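Long-range contact in maltose-binding protein MalE1 (Thermotoga maritima, PDB 6DTU), which binds maltotetraose in the cleft of a periplasmic binding protein and probably delivers such maltodextrins for uptake across the membrane: residues L5-S10 with A56-G61. Residues are numbered along the deposited sequence; the frame is centred on the assembly and turned at random.
Sequences LTIWCS and ADIIVG. With GLC (alpha-D-glucopyranose), chain C.
Trp8 lays its indole across Ala56, where strand 4-9 runs parallel to strand 58-62. Followed outward, its CB touches both Ile59 CG2 and Ala56 CB. With CG beside the backbone N (chi1 -68°), the five-membered ring then passes over the Ala56 methyl, whose CB lies 3.4 Å from that ring's centroid, a CH-pi contact almost on the ring normal. On the benzene part, CE3 meets Ile59 CG2 obliquely at 4.0 Å, while CZ2 reaches the backbone N of Ala56. Beyond, helix 39-49 packs on the indole through Lys45, Phe46 and Ala49.

The backbones pair by Ile58 N to Thr6 O, Trp8 N to Ile58 O at 3.0 Å and Val60 N to Trp8 O. Ahead of them, Asp57 OD2 takes the Thr6 N-H at 2.8 Å through its anti lone pair, while Ser272 and Asn274 hold OD1. On the other face, Ile7 CG2 touches Val60 CG2 at 3.8 Å. Past the last direct bond, a water joins Ser10 N to Val60 O, and Ser10 OG accepts from glucose O2 at 2.7 Å. Parallel strands carrying a sugar-binding loop at their C-terminal ends typify the alpha/beta lobes of periplasmic binding proteins.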
loop_
_atom_site.group_PDB
_atom_site.type_symbol
_atom_site.label_atom_id
_atom_site.label_comp_id
_atom_site.label_asym_id
_atom_site.label_seq_id
_atom_site.Cartn_x
_atom_site.Cartn_y
_atom_site.Cartn_z
ATOM N N LEU A 5 -12.350 -23.195 -3.706
ATOM C CA LEU A 5 -11.623 -22.123 -3.029
ATOM C C LEU A 5 -12.062 -20.785 -3.588
ATOM O O LEU A 5 -12.019 -20.564 -4.807
ATOM C CB LEU A 5 -10.115 -22.250 -3.227
ATOM C CG LEU A 5 -9.443 -23.498 -2.643
ATOM C CD1 LEU A 5 -7.989 -23.511 -3.007
ATOM C CD2 LEU A 5 -9.666 -23.556 -1.131
ATOM N N THR A 6 -12.488 -19.899 -2.697
ATOM C CA THR A 6 -12.861 -18.535 -3.047
ATOM C C THR A 6 -11.803 -17.574 -2.530
ATOM O O THR A 6 -11.363 -17.681 -1.377
ATOM C CB THR A 6 -14.225 -18.206 -2.457
ATOM O OG1 THR A 6 -15.188 -19.115 -3.012
ATOM C CG2 THR A 6 -14.623 -16.769 -2.841
ATOM N N ILE A 7 -11.394 -16.639 -3.385
ATOM C CA ILE A 7 -10.373 -15.646 -3.082
ATOM C C ILE A 7 -11.008 -14.276 -3.211
ATOM O O ILE A 7 -11.678 -14.004 -4.213
ATOM C CB ILE A 7 -9.239 -15.740 -4.117
ATOM C CG1 ILE A 7 -8.664 -17.156 -4.178
ATOM C CG2 ILE A 7 -8.154 -14.704 -3.833
ATOM C CD1 ILE A 7 -7.753 -17.378 -5.378
ATOM N N TRP A 8 -10.763 -13.403 -2.236
ATOM C CA TRP A 8 -11.081 -11.981 -2.336
ATOM C C TRP A 8 -9.792 -11.224 -2.619
ATOM O O TRP A 8 -8.788 -11.408 -1.920
ATOM C CB TRP A 8 -11.676 -11.419 -1.038
ATOM C CG TRP A 8 -13.028 -11.908 -0.687
ATOM C CD1 TRP A 8 -13.867 -12.667 -1.477
ATOM C CD2 TRP A 8 -13.723 -11.671 0.537
ATOM N NE1 TRP A 8 -15.035 -12.923 -0.803
ATOM C CE2 TRP A 8 -14.982 -12.309 0.427
ATOM C CE3 TRP A 8 -13.420 -10.953 1.706
ATOM C CZ2 TRP A 8 -15.923 -12.283 1.460
ATOM C CZ3 TRP A 8 -14.356 -10.927 2.731
ATOM C CH2 TRP A 8 -15.598 -11.581 2.593
ATOM N N CYS A 9 -9.818 -10.376 -3.623
ATOM C CA CYS A 9 -8.648 -9.563 -3.932
ATOM C C CYS A 9 -9.121 -8.277 -4.578
ATOM O O CYS A 9 -10.266 -8.167 -5.031
ATOM C CB CYS A 9 -7.645 -10.295 -4.839
ATOM S SG CYS A 9 -8.276 -10.695 -6.475
ATOM N N SER A 10 -8.213 -7.319 -4.651
ATOM C CA SER A 10 -8.534 -6.065 -5.309
ATOM C C SER A 10 -8.602 -6.270 -6.820
ATOM O O SER A 10 -8.312 -7.340 -7.350
ATOM C CB SER A 10 -7.480 -5.008 -4.979
ATOM O OG SER A 10 -6.363 -5.157 -5.835
ATOM N N ALA A 56 -14.226 -15.396 2.506
ATOM C CA ALA A 56 -13.473 -16.122 1.486
ATOM C C ALA A 56 -12.489 -17.082 2.147
ATOM O O ALA A 56 -12.088 -16.903 3.300
ATOM C CB ALA A 56 -12.669 -15.134 0.637
ATOM N N ASP A 57 -12.111 -18.129 1.408
ATOM C CA ASP A 57 -11.097 -19.041 1.933
ATOM C C ASP A 57 -9.722 -18.398 1.972
ATOM O O ASP A 57 -8.904 -18.759 2.823
ATOM C CB ASP A 57 -11.059 -20.307 1.091
ATOM C CG ASP A 57 -12.439 -20.933 0.954
ATOM O OD1 ASP A 57 -12.911 -21.550 1.928
ATOM O OD2 ASP A 57 -13.088 -20.795 -0.115
ATOM N N ILE A 58 -9.442 -17.496 1.033
ATOM C CA ILE A 58 -8.153 -16.825 0.916
ATOM C C ILE A 58 -8.417 -15.351 0.659
ATOM O O ILE A 58 -9.275 -15.012 -0.164
ATOM C CB ILE A 58 -7.377 -17.430 -0.267
ATOM C CG1 ILE A 58 -7.018 -18.899 0.008
ATOM C CG2 ILE A 58 -6.145 -16.619 -0.609
ATOM C CD1 ILE A 58 -6.465 -19.627 -1.229
ATOM N N ILE A 59 -7.700 -14.470 1.356
ATOM C CA ILE A 59 -7.777 -13.040 1.084
ATOM C C ILE A 59 -6.392 -12.551 0.687
ATOM O O ILE A 59 -5.369 -13.051 1.164
ATOM C CB ILE A 59 -8.393 -12.201 2.244
ATOM C CG1 ILE A 59 -7.533 -12.313 3.513
ATOM C CG2 ILE A 59 -9.842 -12.602 2.472
ATOM C CD1 ILE A 59 -7.972 -11.381 4.636
ATOM N N VAL A 60 -6.366 -11.559 -0.190
ATOM C CA VAL A 60 -5.123 -10.967 -0.664
ATOM C C VAL A 60 -5.080 -9.532 -0.166
ATOM O O VAL A 60 -6.023 -8.767 -0.387
ATOM C CB VAL A 60 -5.022 -11.028 -2.199
ATOM C CG1 VAL A 60 -3.696 -10.452 -2.658
ATOM C CG2 VAL A 60 -5.245 -12.461 -2.727
ATOM N N GLY A 61 -3.985 -9.144 0.470
ATOM C CA GLY A 61 -3.920 -7.784 0.966
ATOM C C GLY A 61 -2.626 -7.490 1.671
ATOM O O GLY A 61 -1.624 -8.171 1.472
HETATM C C1 GLC C . -5.413 -1.460 -5.403
HETATM C C2 GLC C . -4.178 -2.102 -4.908
HETATM C C3 GLC C . -3.930 -1.800 -3.487
HETATM C C4 GLC C . -3.863 -0.331 -3.252
HETATM C C5 GLC C . -5.202 0.338 -3.664
HETATM C C6 GLC C . -5.164 1.736 -3.663
HETATM O O1 GLC C . -6.522 -2.002 -4.762
HETATM O O2 GLC C . -4.338 -3.543 -5.110
HETATM O O3 GLC C . -2.652 -2.446 -3.138
HETATM O O4 GLC C . -3.625 -0.070 -1.843
HETATM O O5 GLC C . -5.393 -0.033 -5.143
HETATM O O6 GLC C . -6.483 2.231 -3.915
HETATM O O HOH W 1 -6.135 -7.175 -2.656
#